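Side-chain contacts in putative adenosine kinase (PDB 3VAS), which probably phosphorylates adenosine to AMP using ATP, as a ribokinase-family (pfkB) enzyme, and is captured here with adenosine in its pocket: residues Gly319-Ala324 / Ser354-Gly359; Leu85-Met90 / Val181-Gly186; Ile94-Phe99 / Gly359-Tyr364; Tyr115-Cys120 / Thr127-Ala132. All coordinates share one frame; numbering follows the deposited sequence.

Contact 1. Residues Gly319-Ala324 / Ser354-Gly359; sequences GDAFAA and SGFSLG. With ADN (adenosine), chain C.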
# COMPACT_ATOMS: atom_id res chain seq x y z
N GLY A 319 -7.93 0.27 -0.70
CA GLY A 319 -6.95 0.74 -1.65
C GLY A 319 -5.83 -0.26 -1.89
O GLY A 319 -5.37 -0.42 -3.02
N ASP A 320 -5.40 -0.93 -0.82
CA ASP A 320 -4.37 -1.95 -0.92
C ASP A 320 -4.88 -3.12 -1.75
O ASP A 320 -4.15 -3.69 -2.57
CB ASP A 320 -3.96 -2.46 0.46
CG ASP A 320 -3.45 -1.35 1.37
OD1 ASP A 320 -2.93 -0.33 0.87
OD2 ASP A 320 -3.57 -1.51 2.61
N ALA A 321 -6.13 -3.50 -1.52
CA ALA A 321 -6.77 -4.59 -2.25
C ALA A 321 -6.94 -4.21 -3.71
O ALA A 321 -6.70 -5.01 -4.61
CB ALA A 321 -8.12 -4.92 -1.64
N PHE A 322 -7.37 -2.97 -3.94
CA PHE A 322 -7.56 -2.46 -5.29
C PHE A 322 -6.29 -2.65 -6.10
O PHE A 322 -6.33 -3.15 -7.22
CB PHE A 322 -7.95 -0.98 -5.26
CG PHE A 322 -8.21 -0.40 -6.63
CD1 PHE A 322 -9.49 -0.39 -7.17
CD2 PHE A 322 -7.16 0.13 -7.38
CE1 PHE A 322 -9.73 0.14 -8.43
CE2 PHE A 322 -7.40 0.66 -8.65
CZ PHE A 322 -8.68 0.66 -9.17
N ALA A 323 -5.15 -2.25 -5.53
CA ALA A 323 -3.87 -2.40 -6.21
C ALA A 323 -3.56 -3.86 -6.51
O ALA A 323 -3.14 -4.19 -7.61
CB ALA A 323 -2.75 -1.75 -5.38
N ALA A 324 -3.76 -4.73 -5.52
CA ALA A 324 -3.56 -6.17 -5.69
C ALA A 324 -4.41 -6.73 -6.83
O ALA A 324 -3.90 -7.42 -7.72
CB ALA A 324 -3.86 -6.91 -4.40
N SER A 354 -13.75 -7.47 7.90
CA SER A 354 -13.13 -6.68 8.96
C SER A 354 -11.60 -6.74 8.89
O SER A 354 -11.00 -7.81 9.01
CB SER A 354 -13.61 -7.16 10.33
OG SER A 354 -15.02 -7.22 10.39
N GLY A 355 -10.98 -5.58 8.71
CA GLY A 355 -9.53 -5.51 8.54
C GLY A 355 -9.12 -6.13 7.22
O GLY A 355 -9.96 -6.51 6.41
N PHE A 356 -7.81 -6.25 6.98
CA PHE A 356 -7.37 -6.90 5.76
C PHE A 356 -7.37 -8.42 5.95
O PHE A 356 -6.33 -9.05 6.12
CB PHE A 356 -5.99 -6.41 5.32
CG PHE A 356 -5.75 -6.57 3.85
CD1 PHE A 356 -6.12 -5.57 2.96
CD2 PHE A 356 -5.16 -7.72 3.35
CE1 PHE A 356 -5.91 -5.72 1.59
CE2 PHE A 356 -4.94 -7.88 1.99
CZ PHE A 356 -5.32 -6.87 1.11
N SER A 357 -8.57 -8.99 5.93
CA SER A 357 -8.76 -10.41 6.18
C SER A 357 -9.00 -11.16 4.87
O SER A 357 -9.96 -10.88 4.16
CB SER A 357 -9.95 -10.62 7.12
OG SER A 357 -10.21 -11.99 7.32
N LEU A 358 -8.12 -12.11 4.56
CA LEU A 358 -8.29 -12.96 3.38
C LEU A 358 -8.79 -14.34 3.79
O LEU A 358 -8.06 -15.10 4.42
CB LEU A 358 -6.97 -13.10 2.62
CG LEU A 358 -6.38 -11.84 1.97
CD1 LEU A 358 -4.98 -12.12 1.43
CD2 LEU A 358 -7.30 -11.35 0.86
N GLY A 359 -10.03 -14.66 3.45
CA GLY A 359 -10.63 -15.94 3.81
C GLY A 359 -10.27 -17.06 2.85
O GLY A 359 -9.24 -17.00 2.17
O5' ADN C . -4.38 0.73 3.92
C5' ADN C . -4.62 0.34 5.27
C4' ADN C . -3.39 -0.27 5.89
O4' ADN C . -2.34 0.72 5.96
C3' ADN C . -3.54 -0.81 7.32
O3' ADN C . -3.53 -2.23 7.30
C2' ADN C . -2.28 -0.30 8.06
O2' ADN C . -1.57 -1.29 8.76
C1' ADN C . -1.43 0.29 6.93
N9 ADN C . -0.58 1.41 7.33
C8 ADN C . -0.93 2.44 8.07
N7 ADN C . 0.26 3.30 8.23
C5 ADN C . 1.34 2.68 7.52
C6 ADN C . 2.67 3.05 7.35
N6 ADN C . 3.16 4.26 7.95
N1 ADN C . 3.51 2.24 6.60
C2 ADN C . 3.05 1.09 6.02
N3 ADN C . 1.74 0.73 6.19
C4 ADN C . 0.88 1.55 6.97
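At the adenosine pocket, beside the 5' hydroxyl of the nucleoside, the first turn of helix 318-330 meets the ring of Phe356 from the loop that follows helix 336-351. The touching is done by one corner of that ring. CE1 of Phe356 lies 3.8 Å from Ala321 N, which sits at the ring edge close to its plane, and 4.0 Å from both Asp320 CB and Ala321 CB. Phe356 reaches the helix because its CG is turned anti to the backbone N (chi1 -155°). It is also the central residue of an inverse gamma turn, closed by a weak Ser357 N to Gly355 O bond of 2.9 Å. Asp320 ends the GAGD signature of pfkB kinases, whose aspartate serves as the general base in this family. The coordinates agree with such a role, since adenosine O5' donates a hydrogen bond of 2.7 Å to Asp320 OD2. A second donor, Asn86 ND2, grips the same oxygen and also binds the ribose, tying the carboxylate to helix 83-95. The helix backbone sets Asp320 CB against Phe356, and chi1 (-58°) then directs the carboxylate toward adenosine O5'. Ile350 of helix 336-351 packs on both Ala321 and Phe356.

Contact 2. Residues Leu85-Met90 / Val181-Gly186; sequences LNTVKM and VYYIAG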
# COMPACT_ATOMS: atom_id res chain seq x y z
N LEU A 85 2.53 -5.03 2.30
CA LEU A 85 2.33 -6.44 2.62
C LEU A 85 0.90 -6.88 2.29
O LEU A 85 0.70 -7.96 1.73
CB LEU A 85 2.69 -6.74 4.08
CG LEU A 85 2.44 -8.18 4.54
CD1 LEU A 85 3.15 -9.19 3.63
CD2 LEU A 85 2.86 -8.38 6.01
N ASN A 86 -0.09 -6.04 2.62
CA ASN A 86 -1.48 -6.31 2.27
C ASN A 86 -1.64 -6.58 0.77
O ASN A 86 -2.23 -7.58 0.37
CB ASN A 86 -2.39 -5.13 2.66
CG ASN A 86 -2.64 -5.02 4.16
OD1 ASN A 86 -2.34 -5.94 4.93
ND2 ASN A 86 -3.21 -3.89 4.57
N THR A 87 -1.08 -5.69 -0.04
CA THR A 87 -1.19 -5.78 -1.49
C THR A 87 -0.49 -7.01 -2.05
O THR A 87 -1.07 -7.77 -2.83
CB THR A 87 -0.61 -4.51 -2.16
OG1 THR A 87 -1.44 -3.39 -1.84
CG2 THR A 87 -0.54 -4.66 -3.67
N VAL A 88 0.76 -7.23 -1.63
CA VAL A 88 1.55 -8.33 -2.16
C VAL A 88 0.99 -9.70 -1.77
O VAL A 88 0.95 -10.62 -2.59
CB VAL A 88 3.02 -8.20 -1.74
CG1 VAL A 88 3.80 -9.48 -2.05
CG2 VAL A 88 3.64 -7.00 -2.44
N LYS A 89 0.53 -9.84 -0.53
CA LYS A 89 0.00 -11.14 -0.12
C LYS A 89 -1.35 -11.42 -0.76
O LYS A 89 -1.71 -12.58 -0.98
CB LYS A 89 -0.04 -11.27 1.41
CG LYS A 89 -1.11 -10.47 2.13
CD LYS A 89 -0.92 -10.60 3.64
CE LYS A 89 -2.12 -10.06 4.40
NZ LYS A 89 -1.95 -10.20 5.88
N MET A 90 -2.11 -10.38 -1.09
CA MET A 90 -3.36 -10.60 -1.80
C MET A 90 -3.11 -10.94 -3.27
O MET A 90 -3.84 -11.75 -3.85
CB MET A 90 -4.34 -9.43 -1.67
CG MET A 90 -5.71 -9.72 -2.27
SD MET A 90 -6.95 -8.46 -1.93
CE MET A 90 -8.44 -9.25 -2.52
N VAL A 181 8.19 -7.83 -11.57
CA VAL A 181 7.20 -6.85 -11.11
C VAL A 181 7.48 -6.45 -9.66
O VAL A 181 7.70 -7.31 -8.81
CB VAL A 181 5.77 -7.42 -11.20
CG1 VAL A 181 4.76 -6.43 -10.63
CG2 VAL A 181 5.43 -7.79 -12.64
N TYR A 182 7.46 -5.15 -9.39
CA TYR A 182 7.63 -4.66 -8.03
C TYR A 182 6.43 -3.84 -7.57
O TYR A 182 5.83 -3.10 -8.35
CB TYR A 182 8.91 -3.82 -7.90
CG TYR A 182 10.14 -4.51 -8.44
CD1 TYR A 182 10.82 -5.44 -7.67
CD2 TYR A 182 10.60 -4.24 -9.71
CE1 TYR A 182 11.95 -6.08 -8.16
CE2 TYR A 182 11.72 -4.88 -10.21
CZ TYR A 182 12.39 -5.79 -9.43
OH TYR A 182 13.51 -6.43 -9.93
N TYR A 183 6.08 -3.99 -6.30
CA TYR A 183 5.11 -3.11 -5.67
C TYR A 183 5.69 -2.56 -4.38
O TYR A 183 5.97 -3.32 -3.45
CB TYR A 183 3.79 -3.84 -5.38
CG TYR A 183 2.74 -2.92 -4.77
CD1 TYR A 183 1.95 -2.11 -5.58
CD2 TYR A 183 2.57 -2.85 -3.40
CE1 TYR A 183 1.00 -1.26 -5.04
CE2 TYR A 183 1.63 -1.99 -2.84
CZ TYR A 183 0.84 -1.21 -3.66
OH TYR A 183 -0.10 -0.37 -3.11
N ILE A 184 5.87 -1.25 -4.32
CA ILE A 184 6.27 -0.59 -3.08
C ILE A 184 5.39 0.63 -2.81
O ILE A 184 5.27 1.52 -3.65
CB ILE A 184 7.75 -0.15 -3.09
CG1 ILE A 184 8.67 -1.28 -3.57
CG2 ILE A 184 8.17 0.32 -1.70
CD1 ILE A 184 10.12 -0.86 -3.67
N ALA A 185 4.77 0.66 -1.63
CA ALA A 185 3.95 1.79 -1.22
C ALA A 185 4.81 2.99 -0.83
O ALA A 185 5.97 2.83 -0.42
CB ALA A 185 3.03 1.40 -0.07
N GLY A 186 4.24 4.18 -0.96
CA GLY A 186 4.93 5.41 -0.59
C GLY A 186 5.35 5.41 0.87
O GLY A 186 6.32 6.08 1.23
O HOH W 1 -0.85 -0.77 -0.62
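Thr87 turns CG2 anti to its backbone N and OG1 beside it (chi1 -67°), while Tyr183 likewise sends its ring anti to the backbone N (chi1 -178°), and the two side chains cross at about a right angle. The methyl group consequently lands squarely on the phenol: Thr87 CG2 is 3.5 Å from the centroid of the Tyr183 ring and 12° off its normal, a CH-pi contact over one face. The packing is close, with Thr87 CB 3.4 Å from Tyr183 CE2. Val88 adds a looser apolar touch, its CG2 4.3 Å from Tyr183 CB. A water bridges the two hydroxyls. It donates to Thr87 OG1 at 2.9 Å and lies 2.6 Å from Tyr183 OH, near the plane of the phenol ring. Each hydroxyl has a further partner in the protein, the carbonyl of Asp320 for Thr87 and the side-chain amide of Asn213 for Tyr183, so neither depends on the water alone. The contact seats helix 83-95 on strand 181-185 of the central Rossmann-like layer of the ribokinase fold. That strand runs between strands 27-40 and 209-213, and Ala323 and Ile327 of helix 318-330 also rest on Tyr183.

Contact 3. Residues Ile94-Phe99 / Gly359-Tyr364; sequences IIQKPF and GSRDSY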
# COMPACT_ATOMS: atom_id res chain seq x y z
N ILE A 94 -4.73 -14.18 -4.74
CA ILE A 94 -5.49 -14.18 -5.99
C ILE A 94 -4.92 -15.17 -7.00
O ILE A 94 -5.64 -16.01 -7.53
CB ILE A 94 -5.53 -12.77 -6.61
CG1 ILE A 94 -6.38 -11.84 -5.74
CG2 ILE A 94 -6.09 -12.83 -8.04
CD1 ILE A 94 -6.40 -10.40 -6.19
N ILE A 95 -3.62 -15.07 -7.25
CA ILE A 95 -2.97 -15.88 -8.29
C ILE A 95 -2.92 -17.35 -7.90
O ILE A 95 -2.96 -18.23 -8.76
CB ILE A 95 -1.59 -15.30 -8.65
CG1 ILE A 95 -1.76 -13.89 -9.21
CG2 ILE A 95 -0.87 -16.20 -9.65
CD1 ILE A 95 -0.49 -13.22 -9.66
N GLN A 96 -2.83 -17.62 -6.59
CA GLN A 96 -3.06 -18.95 -6.05
C GLN A 96 -2.00 -19.98 -6.46
O GLN A 96 -2.20 -21.18 -6.32
CB GLN A 96 -4.46 -19.44 -6.44
CG GLN A 96 -5.16 -20.32 -5.42
CD GLN A 96 -6.48 -20.84 -5.94
OE1 GLN A 96 -6.97 -20.39 -6.99
NE2 GLN A 96 -7.08 -21.79 -5.22
N LYS A 97 -0.89 -19.50 -7.00
CA LYS A 97 0.26 -20.37 -7.26
C LYS A 97 1.32 -20.08 -6.20
O LYS A 97 1.73 -18.93 -6.03
CB LYS A 97 0.84 -20.13 -8.65
CG LYS A 97 2.08 -20.98 -8.90
CD LYS A 97 2.79 -20.61 -10.18
CE LYS A 97 3.99 -21.53 -10.40
NZ LYS A 97 4.72 -21.20 -11.66
N PRO A 98 1.76 -21.13 -5.49
CA PRO A 98 2.69 -20.96 -4.36
C PRO A 98 3.99 -20.27 -4.77
O PRO A 98 4.59 -20.63 -5.77
CB PRO A 98 2.97 -22.40 -3.91
CG PRO A 98 1.83 -23.22 -4.45
CD PRO A 98 1.41 -22.55 -5.72
N PHE A 99 4.39 -19.26 -3.99
CA PHE A 99 5.71 -18.63 -4.07
C PHE A 99 5.91 -17.68 -5.25
O PHE A 99 7.03 -17.27 -5.54
CB PHE A 99 6.83 -19.69 -4.05
CG PHE A 99 6.59 -20.80 -3.07
CD1 PHE A 99 6.68 -22.12 -3.47
CD2 PHE A 99 6.28 -20.52 -1.75
CE1 PHE A 99 6.46 -23.15 -2.57
CE2 PHE A 99 6.06 -21.54 -0.84
CZ PHE A 99 6.15 -22.86 -1.25
N GLY A 359 -10.03 -14.66 3.45
CA GLY A 359 -10.63 -15.94 3.81
C GLY A 359 -10.27 -17.06 2.85
O GLY A 359 -9.24 -17.00 2.17
N SER A 360 -11.11 -18.09 2.77
CA SER A 360 -10.81 -19.19 1.87
C SER A 360 -10.96 -18.74 0.43
O SER A 360 -11.92 -18.06 0.06
CB SER A 360 -11.67 -20.44 2.17
OG SER A 360 -13.04 -20.19 1.94
N ARG A 361 -9.97 -19.11 -0.38
CA ARG A 361 -9.85 -18.63 -1.75
C ARG A 361 -11.05 -19.04 -2.62
O ARG A 361 -11.41 -18.33 -3.56
CB ARG A 361 -8.53 -19.13 -2.34
CG ARG A 361 -8.26 -18.67 -3.75
CD ARG A 361 -8.39 -17.17 -3.89
NE ARG A 361 -8.01 -16.76 -5.24
CZ ARG A 361 -8.82 -16.85 -6.30
NH1 ARG A 361 -10.05 -17.33 -6.16
NH2 ARG A 361 -8.38 -16.46 -7.49
N ASP A 362 -11.66 -20.17 -2.28
CA ASP A 362 -12.84 -20.68 -2.99
C ASP A 362 -14.04 -19.75 -2.90
O ASP A 362 -14.90 -19.76 -3.78
CB ASP A 362 -13.24 -22.05 -2.45
CG ASP A 362 -12.37 -23.16 -2.98
OD1 ASP A 362 -12.31 -24.23 -2.32
OD2 ASP A 362 -11.75 -22.97 -4.05
N SER A 363 -14.11 -18.95 -1.84
CA SER A 363 -15.26 -18.09 -1.61
C SER A 363 -15.07 -16.69 -2.18
O SER A 363 -15.85 -15.79 -1.88
CB SER A 363 -15.58 -18.01 -0.12
OG SER A 363 -16.05 -19.26 0.35
N TYR A 364 -14.03 -16.51 -2.98
CA TYR A 364 -13.75 -15.22 -3.60
C TYR A 364 -14.77 -14.93 -4.70
O TYR A 364 -15.00 -13.77 -5.04
CB TYR A 364 -12.32 -15.21 -4.17
CG TYR A 364 -11.83 -13.87 -4.68
CD1 TYR A 364 -12.05 -12.71 -3.95
CD2 TYR A 364 -11.12 -13.77 -5.87
CE1 TYR A 364 -11.59 -11.48 -4.40
CE2 TYR A 364 -10.66 -12.54 -6.33
CZ TYR A 364 -10.89 -11.40 -5.58
OH TYR A 364 -10.44 -10.18 -6.02
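Arg361 lies against the amide of Gln96, the two flat groups inclined by only 25°. Gln96 OE1 sits over the centre of one guanidinium face, 4.0 Å above its plane. Nearer the backbone the overlap is tighter, with Gln96 CD 3.6 Å from Arg361 CG. The opposite face of the guanidinium is met by a neighbour in its own segment, Tyr364 CD2, 3.7 Å above the plane and displaced toward the rim. The charged group thus has an amide oxygen over one face and just the CD2 corner of a steeply turned ring on the other, while its edge is used for hydrogen bonding. Arg361 NH2 donates to Ile94 O over 2.8 Å with an N-H...O angle of 160°, in the carbonyl plane and on a lone pair. NE of Arg361 makes a weak, longer bond of 3.4 Å to the same Ile94 O and has another acceptor in the carbonyl of Trp93. These carbonyls belong to the last turn of helix 83-95, which ends where Gln96 takes a positive phi. A cation placed at this helix end would be expected to suit the helix dipole. The arrangement joins that end to the C-terminal tail of the kinase, which makes a short 3-10 turn at Arg361 and Asp362. A bend at chi2 (52°) folds the arginine chain and brings its edge to the carbonyl. Beside the polar cluster, Ile94 CD1 approaches Tyr364 OH at 4.0 Å, and the two side chains meet at a slant. The indole of Trp93 adds a cation-pi contact to Arg361 and an edge-to-face contact to Tyr364.

Contact 4. Residues Tyr115-Cys120 / Thr127-Ala132; sequences YIKNDC and TEFQIA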
# COMPACT_ATOMS: atom_id res chain seq x y z
N TYR A 115 3.86 -13.78 14.55
CA TYR A 115 2.51 -13.95 14.01
C TYR A 115 2.43 -13.44 12.57
O TYR A 115 1.87 -14.12 11.70
CB TYR A 115 1.47 -13.25 14.90
CG TYR A 115 0.23 -12.84 14.14
CD1 TYR A 115 -0.67 -13.78 13.66
CD2 TYR A 115 -0.03 -11.50 13.88
CE1 TYR A 115 -1.81 -13.40 12.96
CE2 TYR A 115 -1.15 -11.11 13.18
CZ TYR A 115 -2.04 -12.06 12.72
OH TYR A 115 -3.15 -11.65 12.02
N ILE A 116 2.98 -12.26 12.32
CA ILE A 116 3.00 -11.71 10.97
C ILE A 116 3.76 -12.64 10.00
O ILE A 116 3.29 -12.90 8.89
CB ILE A 116 3.57 -10.26 10.93
CG1 ILE A 116 2.62 -9.30 11.65
CG2 ILE A 116 3.77 -9.80 9.50
CD1 ILE A 116 3.21 -7.93 11.92
N LYS A 117 4.91 -13.15 10.44
CA LYS A 117 5.67 -14.08 9.61
C LYS A 117 4.90 -15.37 9.30
O LYS A 117 4.90 -15.84 8.17
CB LYS A 117 7.03 -14.42 10.24
CG LYS A 117 7.92 -15.28 9.34
CD LYS A 117 9.10 -15.88 10.09
CE LYS A 117 10.04 -14.80 10.62
NZ LYS A 117 11.19 -15.36 11.39
N ASN A 118 4.25 -15.93 10.32
CA ASN A 118 3.46 -17.15 10.13
C ASN A 118 2.27 -16.94 9.20
O ASN A 118 1.86 -17.84 8.48
CB ASN A 118 2.98 -17.72 11.46
CG ASN A 118 4.11 -18.24 12.33
OD1 ASN A 118 5.21 -18.51 11.84
ND2 ASN A 118 3.84 -18.40 13.61
N ASP A 119 1.71 -15.73 9.23
CA ASP A 119 0.59 -15.37 8.38
C ASP A 119 1.02 -15.40 6.91
O ASP A 119 0.28 -15.88 6.05
CB ASP A 119 0.07 -13.98 8.77
CG ASP A 119 -1.26 -13.65 8.13
OD1 ASP A 119 -2.26 -14.33 8.46
OD2 ASP A 119 -1.31 -12.70 7.32
N CYS A 120 2.22 -14.90 6.64
CA CYS A 120 2.78 -14.91 5.29
C CYS A 120 3.02 -16.33 4.78
O CYS A 120 2.69 -16.65 3.63
CB CYS A 120 4.09 -14.13 5.26
SG CYS A 120 3.88 -12.37 5.52
N THR A 127 9.11 -14.95 2.15
CA THR A 127 9.58 -13.76 2.86
C THR A 127 11.04 -13.87 3.28
O THR A 127 11.57 -14.96 3.47
CB THR A 127 8.73 -13.47 4.12
OG1 THR A 127 8.82 -14.58 5.03
CG2 THR A 127 7.28 -13.24 3.75
N GLU A 128 11.68 -12.71 3.41
CA GLU A 128 12.99 -12.62 4.05
C GLU A 128 12.96 -11.43 5.00
O GLU A 128 13.36 -10.32 4.64
CB GLU A 128 14.10 -12.46 3.01
CG GLU A 128 14.44 -13.73 2.24
CD GLU A 128 15.11 -14.79 3.11
OE1 GLU A 128 15.63 -14.45 4.19
OE2 GLU A 128 15.12 -15.97 2.69
N PHE A 129 12.46 -11.66 6.20
CA PHE A 129 12.34 -10.60 7.19
C PHE A 129 13.68 -10.24 7.79
O PHE A 129 14.51 -11.11 8.05
CB PHE A 129 11.37 -11.00 8.31
CG PHE A 129 9.93 -10.96 7.90
CD1 PHE A 129 9.26 -9.76 7.78
CD2 PHE A 129 9.24 -12.14 7.65
CE1 PHE A 129 7.93 -9.72 7.41
CE2 PHE A 129 7.91 -12.11 7.28
CZ PHE A 129 7.25 -10.90 7.16
N GLN A 130 13.89 -8.95 8.01
CA GLN A 130 14.99 -8.49 8.84
C GLN A 130 14.44 -8.42 10.25
O GLN A 130 13.31 -7.98 10.47
CB GLN A 130 15.47 -7.12 8.38
CG GLN A 130 16.60 -6.54 9.22
CD GLN A 130 17.00 -5.16 8.75
OE1 GLN A 130 16.59 -4.72 7.68
NE2 GLN A 130 17.81 -4.46 9.55
N ILE A 131 15.21 -8.89 11.22
CA ILE A 131 14.74 -8.84 12.60
C ILE A 131 15.47 -7.70 13.30
O ILE A 131 16.70 -7.61 13.26
CB ILE A 131 14.93 -10.19 13.34
CG1 ILE A 131 13.80 -11.17 13.00
CG2 ILE A 131 14.91 -9.99 14.84
CD1 ILE A 131 13.72 -11.61 11.55
N ALA A 132 14.70 -6.81 13.92
CA ALA A 132 15.28 -5.67 14.62
C ALA A 132 15.96 -6.11 15.92
O ALA A 132 15.51 -7.04 16.58
CB ALA A 132 14.21 -4.63 14.91
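Ile116 begins the contact of helix 111-122 with Phe129, its CG2 4.3 Å from Phe129 CZ. The helix is the connection of a beta-alpha-beta unit, a right-handed crossover as usual in such folds, whose parallel strands 101-107 and 126-131 are paired by backbone hydrogen bonds. The contact therefore closes the helix onto the second strand of its own unit. Lys117 comes next and uses its aliphatic part. CG, set anti to the backbone N (chi1 -174°), is 3.8 Å from Phe129 CE2. After a bend at chi3 (-63°) CE still passes 4.1 Å from Phe129 CD2. The lysine and phenylalanine side chains run past each other in opposite directions, so the methylenes line the ring while the chain beyond CG heads toward the CB end of the phenylalanine. Ile107 of the neighbouring strand and Pro33 of strand 27-40 also touch Phe129. One turn further on, Cys120 reaches both Thr127 and the ring: its CB is 3.6 Å from Thr127 CG2. The sulfur approaches the ring at its edge, a sulfur-aromatic contact in which Cys120 SG stands 5.3 Å from the Phe129 centroid, 84° off the ring normal, and 4.0 Å from Phe129 CZ.

How the contacts relate
Helix 83-95 links the set: contacts 2 and 3 both use it, with centres about 16 Å apart. Contact 1, about 11 Å from contact 2, reaches the same helix through Asn86 and Thr87, and shares Gly359 with contact 3. Contact 4 lies beyond, about 15 Å from contact 2, to which a Lys89-Asp119 salt bridge and Leu85 packing on Ile116 and Cys120 connect it. Along the chain contact 4 is nested within the loop closed by contact 2, contact 1 follows contact 2, and contact 3, crossing contact 2, encloses contacts 1 and 4. One helix thus connects the adenosine-binding end, the central strands and the C-terminal tail.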